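Local coordinates for protein separin (Saccharomyces cerevisiae, PDB 5U1T) that cleaves the cohesin subunit MCD1/SCC1 at the onset of anaphase as a caspase-like cysteine protease, and is held inactive by securin for most of the cell cycle, at residues K492-S497 / V506-S511; S499-L504 / Q523-I528; W1237-Q1242 / M1307-Y1312. One frame throughout, in Å; residues are numbered along the deposited sequence.

Interaction 1 of 3, residues K492-S497 / V506-S511; sequences KFIEFS and VLYGNS
Leu507 meets Phe496 through a single methyl: CD2 of Leu507 lies 3.6 Å from CE2 of Phe496, and the two side chains cross at nearly a right angle. With CG anti to the backbone N (chi1 -178°), the leucine extends away from its helix toward loop 492-497; Phe481 of helix 470-485 and Phe459 touch it as well. Tyr508 follows, and most of the contact turns on its ring. Atom CD1 of Phe493 stands 3.5 Å above the plane of the Tyr508 ring, over its centre. The two planes are inclined at 50° with their centroids 4.8 Å apart, an oblique pairing that is neither a stack nor edge-to-face. Phe496 approaches differently, rim to rim, its ring only modestly tilted against that of Tyr508 and the centroids 5.9 Å apart. Together Phe493, Phe496 and Tyr508 form an aromatic cluster that fastens the irregular loop 492-497, which leads out of helix 470-485, to the last turns of helix 501-509 in the helical domain. At the far end of the tyrosine, OH donates to the carbonyl O of Ile494 at 2.6 Å. The C=O...donor angle is 118° and the donor is slightly tilted from the carbonyl plane; the phenol thus holds a main-chain carbonyl of a segment without regular secondary structure. Replacing this tyrosine by an alanine would probably leave the Ile494 carbonyl without its hydroxyl donor and open a gap between Phe493 and Phe496. Ser511 then turns back on the helix end: its OG donates to the carbonyl O of Tyr508 at 2.9 Å, in the carbonyl plane on a lone pair, while Ser511 N donates to the same oxygen at 3.0 Å. The carbonyl O of Ser511 is in turn hydrogen-bonded to Arg533.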
ATOM      1  N   LYS A 492      21.097  26.904  10.104  1.00 68.78           N
ATOM      2  CA  LYS A 492      20.319  27.907  10.825  1.00 62.70           C
ATOM      3  C   LYS A 492      19.598  28.776   9.800  1.00 65.26           C
ATOM      4  O   LYS A 492      20.072  28.945   8.672  1.00 67.79           O
ATOM      5  CB  LYS A 492      21.209  28.776  11.729  1.00 62.25           C
ATOM      6  CG  LYS A 492      22.337  28.029  12.465  1.00 73.21           C
ATOM      7  CD  LYS A 492      21.804  26.914  13.377  1.00 77.40           C
ATOM      8  CE  LYS A 492      22.819  25.765  13.551  1.00 79.37           C
ATOM      9  NZ  LYS A 492      22.144  24.412  13.646  1.00 72.78           N
ATOM     10  N   PHE A 493      18.450  29.316  10.188  1.00 57.13           N
ATOM     11  CA  PHE A 493      17.721  30.277   9.369  1.00 54.49           C
ATOM     12  C   PHE A 493      18.537  31.543   9.050  1.00 60.18           C
ATOM     13  O   PHE A 493      18.960  32.261   9.950  1.00 57.14           O
ATOM     14  CB  PHE A 493      16.434  30.657  10.085  1.00 53.37           C
ATOM     15  CG  PHE A 493      15.679  31.750   9.431  1.00 54.92           C
ATOM     16  CD1 PHE A 493      14.884  31.489   8.320  1.00 58.94           C
ATOM     17  CD2 PHE A 493      15.738  33.041   9.927  1.00 52.01           C
ATOM     18  CE1 PHE A 493      14.168  32.515   7.707  1.00 56.89           C
ATOM     19  CE2 PHE A 493      15.028  34.062   9.328  1.00 50.21           C
ATOM     20  CZ  PHE A 493      14.250  33.811   8.223  1.00 47.76           C
ATOM     21  N   ILE A 494      18.771  31.784   7.759  1.00 60.49           N
ATOM     22  CA  ILE A 494      19.301  33.046   7.250  1.00 53.15           C
ATOM     23  C   ILE A 494      18.144  33.833   6.670  1.00 55.99           C
ATOM     24  O   ILE A 494      17.511  33.369   5.725  1.00 55.75           O
ATOM     25  CB  ILE A 494      20.347  32.843   6.112  1.00 57.20           C
ATOM     26  CG1 ILE A 494      21.569  32.043   6.570  1.00 51.88           C
ATOM     27  CG2 ILE A 494      20.732  34.173   5.500  1.00 54.05           C
ATOM     28  CD1 ILE A 494      22.049  32.438   7.916  1.00 58.45           C
ATOM     29  N   GLU A 495      17.839  35.012   7.189  1.00 57.48           N
ATOM     30  CA  GLU A 495      16.803  35.801   6.515  1.00 52.64           C
ATOM     31  C   GLU A 495      17.354  36.527   5.301  1.00 55.20           C
ATOM     32  O   GLU A 495      17.914  37.614   5.419  1.00 56.74           O
ATOM     33  CB  GLU A 495      16.182  36.815   7.440  1.00 48.14           C
ATOM     34  CG  GLU A 495      15.133  37.588   6.724  1.00 44.81           C
ATOM     35  CD  GLU A 495      14.488  38.595   7.617  1.00 58.70           C
ATOM     36  OE1 GLU A 495      13.371  39.052   7.298  1.00 69.64           O
ATOM     37  OE2 GLU A 495      15.093  38.943   8.649  1.00 64.66           O
ATOM     38  N   PHE A 496      17.208  35.931   4.131  1.00 51.88           N
ATOM     39  CA  PHE A 496      17.920  36.445   2.978  1.00 54.27           C
ATOM     40  C   PHE A 496      17.558  37.878   2.666  1.00 52.12           C
ATOM     41  O   PHE A 496      16.389  38.261   2.722  1.00 48.77           O
ATOM     42  CB  PHE A 496      17.677  35.551   1.784  1.00 48.67           C
ATOM     43  CG  PHE A 496      18.279  34.190   1.954  1.00 59.00           C
ATOM     44  CD1 PHE A 496      19.646  34.008   1.812  1.00 54.30           C
ATOM     45  CD2 PHE A 496      17.484  33.093   2.300  1.00 57.59           C
ATOM     46  CE1 PHE A 496      20.202  32.765   1.968  1.00 56.84           C
ATOM     47  CE2 PHE A 496      18.041  31.849   2.467  1.00 50.40           C
ATOM     48  CZ  PHE A 496      19.399  31.682   2.297  1.00 51.09           C
ATOM     49  N   SER A 497      18.587  38.660   2.360  1.00 52.23           N
ATOM     50  CA  SER A 497      18.447  40.094   2.131  1.00 48.42           C
ATOM     51  C   SER A 497      17.781  40.406   0.806  1.00 47.72           C
ATOM     52  O   SER A 497      18.024  39.736  -0.199  1.00 55.03           O
ATOM     53  CB  SER A 497      19.809  40.769   2.194  1.00 48.32           C
ATOM     54  OG  SER A 497      20.711  40.223   1.243  1.00 48.73           O
ATOM     55  N   VAL A 506       8.161  29.803   0.591  1.00 52.23           N
ATOM     56  CA  VAL A 506       8.335  28.656  -0.275  1.00 48.24           C
ATOM     57  C   VAL A 506       9.718  28.058  -0.105  1.00 49.36           C
ATOM     58  O   VAL A 506       9.849  26.844  -0.036  1.00 55.03           O
ATOM     59  CB  VAL A 506       8.088  29.015  -1.753  1.00 50.20           C
ATOM     60  CG1 VAL A 506       8.469  27.873  -2.654  1.00 48.89           C
ATOM     61  CG2 VAL A 506       6.629  29.382  -1.957  1.00 45.96           C
ATOM     62  N   LEU A 507      10.755  28.885  -0.000  1.00 53.12           N
ATOM     63  CA  LEU A 507      12.118  28.344   0.111  1.00 49.55           C
ATOM     64  C   LEU A 507      12.361  27.610   1.434  1.00 47.90           C
ATOM     65  O   LEU A 507      12.903  26.521   1.419  1.00 53.96           O
ATOM     66  CB  LEU A 507      13.181  29.435  -0.059  1.00 48.38           C
ATOM     67  CG  LEU A 507      14.633  28.931   0.006  1.00 45.73           C
ATOM     68  CD1 LEU A 507      15.179  28.560  -1.352  1.00 46.90           C
ATOM     69  CD2 LEU A 507      15.534  29.933   0.692  1.00 49.82           C
ATOM     70  N   TYR A 508      11.982  28.185   2.568  1.00 49.26           N
ATOM     71  CA  TYR A 508      12.251  27.509   3.828  1.00 55.16           C
ATOM     72  C   TYR A 508      11.192  26.447   4.133  1.00 53.86           C
ATOM     73  O   TYR A 508      11.446  25.508   4.885  1.00 53.49           O
ATOM     74  CB  TYR A 508      12.354  28.514   4.978  1.00 53.37           C
ATOM     75  CG  TYR A 508      13.730  29.139   5.087  1.00 58.50           C
ATOM     76  CD1 TYR A 508      14.783  28.443   5.671  1.00 57.94           C
ATOM     77  CD2 TYR A 508      13.988  30.422   4.590  1.00 59.93           C
ATOM     78  CE1 TYR A 508      16.057  28.998   5.765  1.00 55.40           C
ATOM     79  CE2 TYR A 508      15.265  30.984   4.690  1.00 59.71           C
ATOM     80  CZ  TYR A 508      16.295  30.263   5.282  1.00 56.27           C
ATOM     81  OH  TYR A 508      17.572  30.794   5.389  1.00 57.77           O
ATOM     82  N   GLY A 509      10.016  26.596   3.536  1.00 52.14           N
ATOM     83  CA  GLY A 509       9.007  25.563   3.580  1.00 54.09           C
ATOM     84  C   GLY A 509       9.574  24.238   3.094  1.00 55.83           C
ATOM     85  O   GLY A 509       9.302  23.196   3.682  1.00 56.51           O
ATOM     86  N   ASN A 510      10.377  24.289   2.031  1.00 54.20           N
ATOM     87  CA  ASN A 510      11.005  23.100   1.464  1.00 49.63           C
ATOM     88  C   ASN A 510      12.233  22.636   2.226  1.00 49.92           C
ATOM     89  O   ASN A 510      12.765  21.572   1.943  1.00 53.17           O
ATOM     90  CB  ASN A 510      11.400  23.344   0.010  1.00 47.78           C
ATOM     91  CG  ASN A 510      10.252  23.118  -0.950  1.00 54.07           C
ATOM     92  OD1 ASN A 510       9.523  24.045  -1.312  1.00 55.15           O
ATOM     93  ND2 ASN A 510      10.077  21.871  -1.364  1.00 63.82           N
ATOM     94  N   SER A 511      12.684  23.428   3.191  1.00 52.97           N
ATOM     95  CA  SER A 511      13.895  23.084   3.924  1.00 53.46           C
ATOM     96  C   SER A 511      13.587  22.257   5.171  1.00 55.24           C
ATOM     97  O   SER A 511      12.446  22.173   5.623  1.00 54.96           O
ATOM     98  CB  SER A 511      14.677  24.347   4.320  1.00 56.46           C
ATOM     99  OG  SER A 511      14.176  24.921   5.520  1.00 53.80           O
TER

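Interaction 2 of 3, residues S499-L504 / Q523-I528; sequences SSEIML and QLSRMI
Glu501 and Ser525 face each other from the first turns of helices 501-509 and 523-533, with their CA atoms 7.2 Å apart. Only these two side chains come into close contact across the segments. Glu501 is fully extended, CG anti to the backbone N (chi1 -180°), and this carries its carboxylate across to the neighbouring helix. There Ser525 OG donates to Glu501 OE1 at 2.7 Å, arriving from above the carboxylate plane, 35° out of it. The same OE1 is also hydrogen-bonded to Ser522 OG, its strongest partner, and to His551 NE2, while Ser522 OG bonds Ser525 OG as well, closing a small polar network. A second link between the helices runs from the backbone O of Ser525 to Ser505 OG. Just before Glu501, Ser500 is the N-cap: its OG accepts from Met503 N at 2.9 Å with an N-H...acceptor angle of 164°. The carboxylate is buried, yet one oxygen gathers two hydroxyls and an imidazole beside the N-terminal end of a helix, surroundings that would be expected to stabilise its negative charge and may favour a protonated His551.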
ATOM      1  N   SER A 499      14.560  40.132  -0.263  1.00 56.48           N
ATOM      2  CA  SER A 499      13.644  39.131  -0.810  1.00 51.09           C
ATOM      3  C   SER A 499      12.302  39.254  -0.113  1.00 57.54           C
ATOM      4  O   SER A 499      12.225  39.769   1.013  1.00 64.37           O
ATOM      5  CB  SER A 499      14.207  37.716  -0.650  1.00 47.99           C
ATOM      6  OG  SER A 499      14.515  37.447   0.707  1.00 49.85           O
ATOM      7  N   SER A 500      11.249  38.777  -0.772  1.00 57.50           N
ATOM      8  CA  SER A 500       9.904  38.846  -0.233  1.00 51.86           C
ATOM      9  C   SER A 500       9.615  37.830   0.853  1.00 53.66           C
ATOM     10  O   SER A 500      10.369  36.888   1.094  1.00 54.15           O
ATOM     11  CB  SER A 500       8.892  38.636  -1.341  1.00 55.65           C
ATOM     12  OG  SER A 500       9.042  37.333  -1.856  1.00 54.23           O
ATOM     13  N   GLU A 501       8.481  38.049   1.495  1.00 56.50           N
ATOM     14  CA  GLU A 501       7.899  37.124   2.439  1.00 55.29           C
ATOM     15  C   GLU A 501       7.570  35.820   1.736  1.00 55.75           C
ATOM     16  O   GLU A 501       7.881  34.737   2.223  1.00 53.31           O
ATOM     17  CB  GLU A 501       6.640  37.732   3.033  1.00 52.45           C
ATOM     18  CG  GLU A 501       5.970  36.872   4.013  1.00 54.82           C
ATOM     19  CD  GLU A 501       4.740  37.523   4.592  1.00 58.91           C
ATOM     20  OE1 GLU A 501       3.639  37.379   4.010  1.00 55.62           O
ATOM     21  OE2 GLU A 501       4.887  38.186   5.639  1.00 65.76           O
ATOM     22  N   ILE A 502       6.934  35.940   0.579  1.00 49.47           N
ATOM     23  CA  ILE A 502       6.528  34.788  -0.199  1.00 52.03           C
ATOM     24  C   ILE A 502       7.737  33.914  -0.601  1.00 57.22           C
ATOM     25  O   ILE A 502       7.723  32.680  -0.425  1.00 56.71           O
ATOM     26  CB  ILE A 502       5.734  35.250  -1.430  1.00 46.08           C
ATOM     27  CG1 ILE A 502       4.682  36.272  -0.983  1.00 44.86           C
ATOM     28  CG2 ILE A 502       5.104  34.069  -2.131  1.00 49.16           C
ATOM     29  CD1 ILE A 502       3.506  36.439  -1.920  1.00 48.86           C
ATOM     30  N   MET A 503       8.789  34.547  -1.108  1.00 54.16           N
ATOM     31  CA  MET A 503       9.996  33.825  -1.470  1.00 55.55           C
ATOM     32  C   MET A 503      10.591  33.066  -0.290  1.00 54.53           C
ATOM     33  O   MET A 503      11.050  31.929  -0.454  1.00 51.05           O
ATOM     34  CB  MET A 503      11.049  34.780  -2.034  1.00 57.16           C
ATOM     35  CG  MET A 503      10.727  35.296  -3.403  1.00 57.91           C
ATOM     36  SD  MET A 503      11.914  36.547  -3.938  1.00 57.44           S
ATOM     37  CE  MET A 503      13.417  35.573  -4.171  1.00 45.22           C
ATOM     38  N   LEU A 504      10.615  33.704   0.883  1.00 52.77           N
ATOM     39  CA  LEU A 504      11.175  33.057   2.068  1.00 55.08           C
ATOM     40  C   LEU A 504      10.301  31.849   2.501  1.00 54.17           C
ATOM     41  O   LEU A 504      10.820  30.811   2.947  1.00 55.35           O
ATOM     42  CB  LEU A 504      11.327  34.061   3.208  1.00 46.96           C
ATOM     43  CG  LEU A 504      12.452  35.095   3.063  1.00 54.13           C
ATOM     44  CD1 LEU A 504      12.322  36.170   4.118  1.00 46.93           C
ATOM     45  CD2 LEU A 504      13.830  34.463   3.140  1.00 49.21           C
ATOM     46  N   GLN A 523      -0.795  35.294   7.528  1.00 60.16           N
ATOM     47  CA  GLN A 523      -1.378  33.955   7.660  1.00 59.93           C
ATOM     48  C   GLN A 523      -1.210  33.109   6.407  1.00 57.12           C
ATOM     49  O   GLN A 523      -0.787  31.960   6.499  1.00 62.18           O
ATOM     50  CB  GLN A 523      -2.867  34.021   8.016  1.00 63.06           C
ATOM     51  CG  GLN A 523      -3.184  34.379   9.473  1.00 72.44           C
ATOM     52  CD  GLN A 523      -2.751  33.311  10.488  1.00 83.16           C
ATOM     53  OE1 GLN A 523      -3.286  32.193  10.501  1.00 83.74           O
ATOM     54  NE2 GLN A 523      -1.784  33.658  11.350  1.00 76.99           N
ATOM     55  N   LEU A 524      -1.523  33.667   5.239  1.00 52.51           N
ATOM     56  CA  LEU A 524      -1.502  32.887   3.997  1.00 52.09           C
ATOM     57  C   LEU A 524      -0.098  32.435   3.632  1.00 59.57           C
ATOM     58  O   LEU A 524       0.067  31.432   2.944  1.00 58.43           O
ATOM     59  CB  LEU A 524      -2.097  33.677   2.828  1.00 52.62           C
ATOM     60  CG  LEU A 524      -3.620  33.721   2.674  1.00 51.59           C
ATOM     61  CD1 LEU A 524      -4.000  34.638   1.543  1.00 54.41           C
ATOM     62  CD2 LEU A 524      -4.208  32.339   2.452  1.00 57.14           C
ATOM     63  N   SER A 525       0.910  33.189   4.078  1.00 56.39           N
ATOM     64  CA  SER A 525       2.295  32.826   3.835  1.00 52.42           C
ATOM     65  C   SER A 525       2.700  31.695   4.777  1.00 54.99           C
ATOM     66  O   SER A 525       3.425  30.778   4.397  1.00 56.01           O
ATOM     67  CB  SER A 525       3.215  34.039   4.010  1.00 54.55           C
ATOM     68  OG  SER A 525       2.934  35.015   3.030  1.00 58.16           O
ATOM     69  N   ARG A 526       2.220  31.773   6.011  1.00 55.47           N
ATOM     70  CA  ARG A 526       2.459  30.727   6.985  1.00 55.17           C
ATOM     71  C   ARG A 526       1.743  29.445   6.591  1.00 55.08           C
ATOM     72  O   ARG A 526       2.246  28.356   6.855  1.00 52.48           O
ATOM     73  CB  ARG A 526       2.010  31.178   8.362  1.00 57.54           C
ATOM     74  CG  ARG A 526       2.645  32.465   8.781  1.00 56.11           C
ATOM     75  CD  ARG A 526       2.219  32.818  10.165  1.00 56.43           C
ATOM     76  NE  ARG A 526       2.628  31.776  11.088  1.00 59.55           N
ATOM     77  CZ  ARG A 526       2.244  31.711  12.357  1.00 60.23           C
ATOM     78  NH1 ARG A 526       2.680  30.711  13.117  1.00 61.56           N
ATOM     79  NH2 ARG A 526       1.430  32.632  12.864  1.00 55.85           N
ATOM     80  N   MET A 527       0.586  29.580   5.943  1.00 58.85           N
ATOM     81  CA  MET A 527      -0.190  28.414   5.506  1.00 54.85           C
ATOM     82  C   MET A 527       0.526  27.649   4.420  1.00 53.06           C
ATOM     83  O   MET A 527       0.569  26.437   4.459  1.00 52.27           O
ATOM     84  CB  MET A 527      -1.578  28.820   5.023  1.00 50.18           C
ATOM     85  CG  MET A 527      -2.514  29.110   6.165  1.00 52.58           C
ATOM     86  SD  MET A 527      -4.134  29.719   5.692  1.00 61.20           S
ATOM     87  CE  MET A 527      -4.912  28.281   5.000  1.00 61.89           C
ATOM     88  N   ILE A 528       1.098  28.351   3.452  1.00 52.60           N
ATOM     89  CA  ILE A 528       1.885  27.664   2.447  1.00 51.52           C
ATOM     90  C   ILE A 528       3.064  26.984   3.150  1.00 55.99           C
ATOM     91  O   ILE A 528       3.371  25.831   2.860  1.00 56.59           O
ATOM     92  CB  ILE A 528       2.370  28.610   1.335  1.00 46.82           C
ATOM     93  CG1 ILE A 528       1.177  29.086   0.503  1.00 49.53           C
ATOM     94  CG2 ILE A 528       3.347  27.894   0.425  1.00 47.93           C
ATOM     95  CD1 ILE A 528       1.514  30.038  -0.619  1.00 42.05           C
TER

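Interaction 3 of 3, residues W1237-Q1242 / M1307-Y1312; sequences WFNGVQ and MEDLIY
Gly1240 packs against Asp1309 of helix 1303-1320, the two CA atoms being 4.4 Å apart, so that the glycine backbone makes much of the loop's half of the contact. Gly1240 CA approaches Asp1309 CB at 3.3 Å, and a CB on the glycine would point straight into that methylene. The aspartate has CG beside its own backbone N and anti to the carbonyl carbon (chi1 -65°), which swings the carboxylate over to Asn1239. There OD2 of Asp1309 lies 3.2 Å from CB of Asn1239. Gly1240 N is 3.4 Å from the same OD2, but the angle is too poor for a hydrogen bond, so the contact rests on packing. Asn1239 has its CG between the backbone N and the carbonyl carbon, and it is CB, not the amide, that touches the helix. On the other side of Gly1240, Leu1310 brings the CD2 branch to the glycine carbonyl O, and the leucine side chain also packs on Leu1292, Phe1293 and Leu1296. Val1241 N donates to Phe1238 O at 3.0 Å, closing the turn, and Gly1240 sits at phi 97°, psi -8°, a conformation in which a side chain would crowd the preceding carbonyl O, which is why glycine suits it. The arrangement is a type II beta turn with glycine at its third position, following helix 1209-1237 and laid against the side of a second helix in the peptidase C50 region.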
ATOM      1  N   TRP A1237     -28.395 -42.476  21.290  1.00 62.40           N
ATOM      2  CA  TRP A1237     -27.872 -42.367  19.969  1.00 62.45           C
ATOM      3  C   TRP A1237     -27.856 -43.597  19.112  1.00 66.00           C
ATOM      4  O   TRP A1237     -27.919 -43.478  17.915  1.00 68.42           O
ATOM      5  CB  TRP A1237     -26.496 -41.752  20.053  1.00 63.37           C
ATOM      6  CG  TRP A1237     -26.535 -40.400  20.596  1.00 61.93           C
ATOM      7  CD1 TRP A1237     -27.593 -39.793  21.117  1.00 64.92           C
ATOM      8  CD2 TRP A1237     -25.468 -39.471  20.653  1.00 64.05           C
ATOM      9  NE1 TRP A1237     -27.272 -38.537  21.514  1.00 62.35           N
ATOM     10  CE2 TRP A1237     -25.960 -38.316  21.227  1.00 64.79           C
ATOM     11  CE3 TRP A1237     -24.138 -39.506  20.269  1.00 58.73           C
ATOM     12  CZ2 TRP A1237     -25.178 -37.214  21.436  1.00 63.63           C
ATOM     13  CZ3 TRP A1237     -23.373 -38.417  20.473  1.00 54.09           C
ATOM     14  CH2 TRP A1237     -23.883 -37.289  21.051  1.00 55.97           C
ATOM     15  N   PHE A1238     -27.774 -44.777  19.698  1.00 65.55           N
ATOM     16  CA  PHE A1238     -27.724 -45.980  18.885  1.00 71.98           C
ATOM     17  C   PHE A1238     -28.856 -46.936  19.142  1.00 76.47           C
ATOM     18  O   PHE A1238     -28.681 -48.137  19.077  1.00 74.96           O
ATOM     19  CB  PHE A1238     -26.409 -46.687  19.105  1.00 66.33           C
ATOM     20  CG  PHE A1238     -25.249 -45.778  19.107  1.00 69.87           C
ATOM     21  CD1 PHE A1238     -24.969 -45.022  20.195  1.00 62.12           C
ATOM     22  CD2 PHE A1238     -24.449 -45.677  18.009  1.00 71.47           C
ATOM     23  CE1 PHE A1238     -23.903 -44.176  20.192  1.00 62.97           C
ATOM     24  CE2 PHE A1238     -23.377 -44.836  18.002  1.00 60.45           C
ATOM     25  CZ  PHE A1238     -23.105 -44.086  19.098  1.00 57.35           C
ATOM     26  N   ASN A1239     -30.030 -46.401  19.415  1.00 77.53           N
ATOM     27  CA  ASN A1239     -31.145 -47.251  19.719  1.00 74.15           C
ATOM     28  C   ASN A1239     -31.461 -48.126  18.541  1.00 76.11           C
ATOM     29  O   ASN A1239     -31.925 -47.674  17.516  1.00 75.11           O
ATOM     30  CB  ASN A1239     -32.348 -46.448  20.194  1.00 70.87           C
ATOM     31  CG  ASN A1239     -32.626 -45.267  19.323  1.00 86.62           C
ATOM     32  OD1 ASN A1239     -31.834 -44.931  18.446  1.00 90.00           O
ATOM     33  ND2 ASN A1239     -33.754 -44.625  19.552  1.00 89.32           N
ATOM     34  N   GLY A1240     -31.143 -49.396  18.694  1.00 74.37           N
ATOM     35  CA  GLY A1240     -31.418 -50.365  17.670  1.00 65.87           C
ATOM     36  C   GLY A1240     -30.289 -50.693  16.742  1.00 67.68           C
ATOM     37  O   GLY A1240     -30.400 -51.621  15.974  1.00 74.37           O
ATOM     38  N   VAL A1241     -29.191 -49.961  16.812  1.00 67.05           N
ATOM     39  CA  VAL A1241     -28.106 -50.214  15.886  1.00 60.72           C
ATOM     40  C   VAL A1241     -26.727 -50.371  16.478  1.00 57.96           C
ATOM     41  O   VAL A1241     -25.750 -50.118  15.810  1.00 53.06           O
ATOM     42  CB  VAL A1241     -28.059 -49.141  14.802  1.00 68.75           C
ATOM     43  CG1 VAL A1241     -29.196 -49.325  13.836  1.00 61.07           C
ATOM     44  CG2 VAL A1241     -28.136 -47.770  15.424  1.00 63.19           C
ATOM     45  N   GLN A1242     -26.648 -50.802  17.719  1.00 60.40           N
ATOM     46  CA  GLN A1242     -25.360 -50.999  18.329  1.00 60.43           C
ATOM     47  C   GLN A1242     -24.691 -52.158  17.634  1.00 60.78           C
ATOM     48  O   GLN A1242     -23.506 -52.336  17.737  1.00 63.71           O
ATOM     49  CB  GLN A1242     -25.500 -51.297  19.800  1.00 56.68           C
ATOM     50  CG  GLN A1242     -26.151 -50.206  20.598  1.00 60.72           C
ATOM     51  CD  GLN A1242     -25.964 -50.409  22.071  1.00 66.35           C
ATOM     52  OE1 GLN A1242     -25.452 -51.418  22.493  1.00 66.65           O
ATOM     53  NE2 GLN A1242     -26.380 -49.447  22.858  1.00 66.25           N
ATOM     54  N   MET A1307     -34.409 -55.048  19.993  1.00 60.71           N
ATOM     55  CA  MET A1307     -35.135 -55.740  18.933  1.00 58.52           C
ATOM     56  C   MET A1307     -36.273 -54.882  18.397  1.00 56.67           C
ATOM     57  O   MET A1307     -36.416 -54.732  17.191  1.00 59.00           O
ATOM     58  CB  MET A1307     -35.683 -57.088  19.410  1.00 53.31           C
ATOM     59  CG  MET A1307     -35.975 -58.009  18.235  1.00 59.55           C
ATOM     60  SD  MET A1307     -36.650 -59.622  18.647  1.00 72.62           S
ATOM     61  CE  MET A1307     -38.259 -59.128  19.271  1.00 61.39           C
ATOM     62  N   GLU A1308     -37.077 -54.330  19.299  1.00 57.52           N
ATOM     63  CA  GLU A1308     -38.128 -53.389  18.941  1.00 59.00           C
ATOM     64  C   GLU A1308     -37.600 -52.288  18.007  1.00 61.22           C
ATOM     65  O   GLU A1308     -38.204 -51.990  16.978  1.00 57.46           O
ATOM     66  CB  GLU A1308     -38.725 -52.772  20.204  1.00 56.90           C
ATOM     67  CG  GLU A1308     -40.042 -52.075  19.985  1.00 59.33           C
ATOM     68  CD  GLU A1308     -40.596 -51.440  21.253  1.00 69.24           C
ATOM     69  OE1 GLU A1308     -39.832 -50.738  21.945  1.00 74.38           O
ATOM     70  OE2 GLU A1308     -41.796 -51.639  21.558  1.00 74.99           O
ATOM     71  N   ASP A1309     -36.463 -51.699  18.368  1.00 53.89           N
ATOM     72  CA  ASP A1309     -35.843 -50.684  17.539  1.00 51.43           C
ATOM     73  C   ASP A1309     -35.425 -51.221  16.181  1.00 54.22           C
ATOM     74  O   ASP A1309     -35.536 -50.514  15.193  1.00 52.28           O
ATOM     75  CB  ASP A1309     -34.631 -50.085  18.244  1.00 60.75           C
ATOM     76  CG  ASP A1309     -35.011 -49.335  19.493  1.00 62.01           C
ATOM     77  OD1 ASP A1309     -36.209 -49.020  19.646  1.00 66.14           O
ATOM     78  OD2 ASP A1309     -34.122 -49.064  20.325  1.00 64.13           O
ATOM     79  N   LEU A1310     -34.924 -52.456  16.123  1.00 54.45           N
ATOM     80  CA  LEU A1310     -34.659 -53.090  14.835  1.00 48.07           C
ATOM     81  C   LEU A1310     -35.916 -53.240  14.008  1.00 51.43           C
ATOM     82  O   LEU A1310     -35.869 -53.086  12.795  1.00 51.12           O
ATOM     83  CB  LEU A1310     -34.026 -54.454  15.002  1.00 52.16           C
ATOM     84  CG  LEU A1310     -32.516 -54.488  14.997  1.00 60.08           C
ATOM     85  CD1 LEU A1310     -32.057 -55.872  14.621  1.00 64.82           C
ATOM     86  CD2 LEU A1310     -31.971 -53.475  14.028  1.00 61.96           C
ATOM     87  N   ILE A1311     -37.030 -53.558  14.665  1.00 51.52           N
ATOM     88  CA  ILE A1311     -38.306 -53.732  13.967  1.00 52.65           C
ATOM     89  C   ILE A1311     -38.667 -52.406  13.310  1.00 50.06           C
ATOM     90  O   ILE A1311     -38.932 -52.341  12.110  1.00 50.69           O
ATOM     91  CB  ILE A1311     -39.462 -54.179  14.917  1.00 52.82           C
ATOM     92  CG1 ILE A1311     -39.028 -55.309  15.853  1.00 54.34           C
ATOM     93  CG2 ILE A1311     -40.677 -54.578  14.146  1.00 47.02           C
ATOM     94  CD1 ILE A1311     -39.112 -56.628  15.294  1.00 48.75           C
ATOM     95  N   TYR A1312     -38.643 -51.353  14.116  1.00 47.67           N
ATOM     96  CA  TYR A1312     -38.925 -50.005  13.655  1.00 53.16           C
ATOM     97  C   TYR A1312     -38.112 -49.636  12.430  1.00 52.06           C
ATOM     98  O   TYR A1312     -38.622 -49.036  11.475  1.00 49.63           O
ATOM     99  CB  TYR A1312     -38.638 -49.008  14.763  1.00 46.31           C
ATOM    100  CG  TYR A1312     -39.612 -49.090  15.899  1.00 57.92           C
ATOM    101  CD1 TYR A1312     -40.803 -49.799  15.770  1.00 50.68           C
ATOM    102  CD2 TYR A1312     -39.341 -48.451  17.111  1.00 59.52           C
ATOM    103  CE1 TYR A1312     -41.697 -49.871  16.812  1.00 59.61           C
ATOM    104  CE2 TYR A1312     -40.230 -48.512  18.175  1.00 61.05           C
ATOM    105  CZ  TYR A1312     -41.408 -49.220  18.022  1.00 67.18           C
ATOM    106  OH  TYR A1312     -42.297 -49.275  19.089  1.00 73.82           O
TER

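Interactions 1 and 2 are both buried and share helix 501-509: the first joins its C-terminal part to the preceding loop, the second its N-terminal start to helix 523-533. Their centres are 10 Å apart, and they touch where Leu504 CD2 lies 3.8 Å from Phe496 N. Their chemistry diverges, aromatic rings and one phenol bond in interaction 1, a carboxylate held by hydroxyls in interaction 2. Interaction 3 lies on the opposite side of the chain's centre, its own centre more than 90 Å from both, and is only partly buried. It joins a turn to a helix by packing a glycine turn against helix side chains, without hydrogen bonds between its segments.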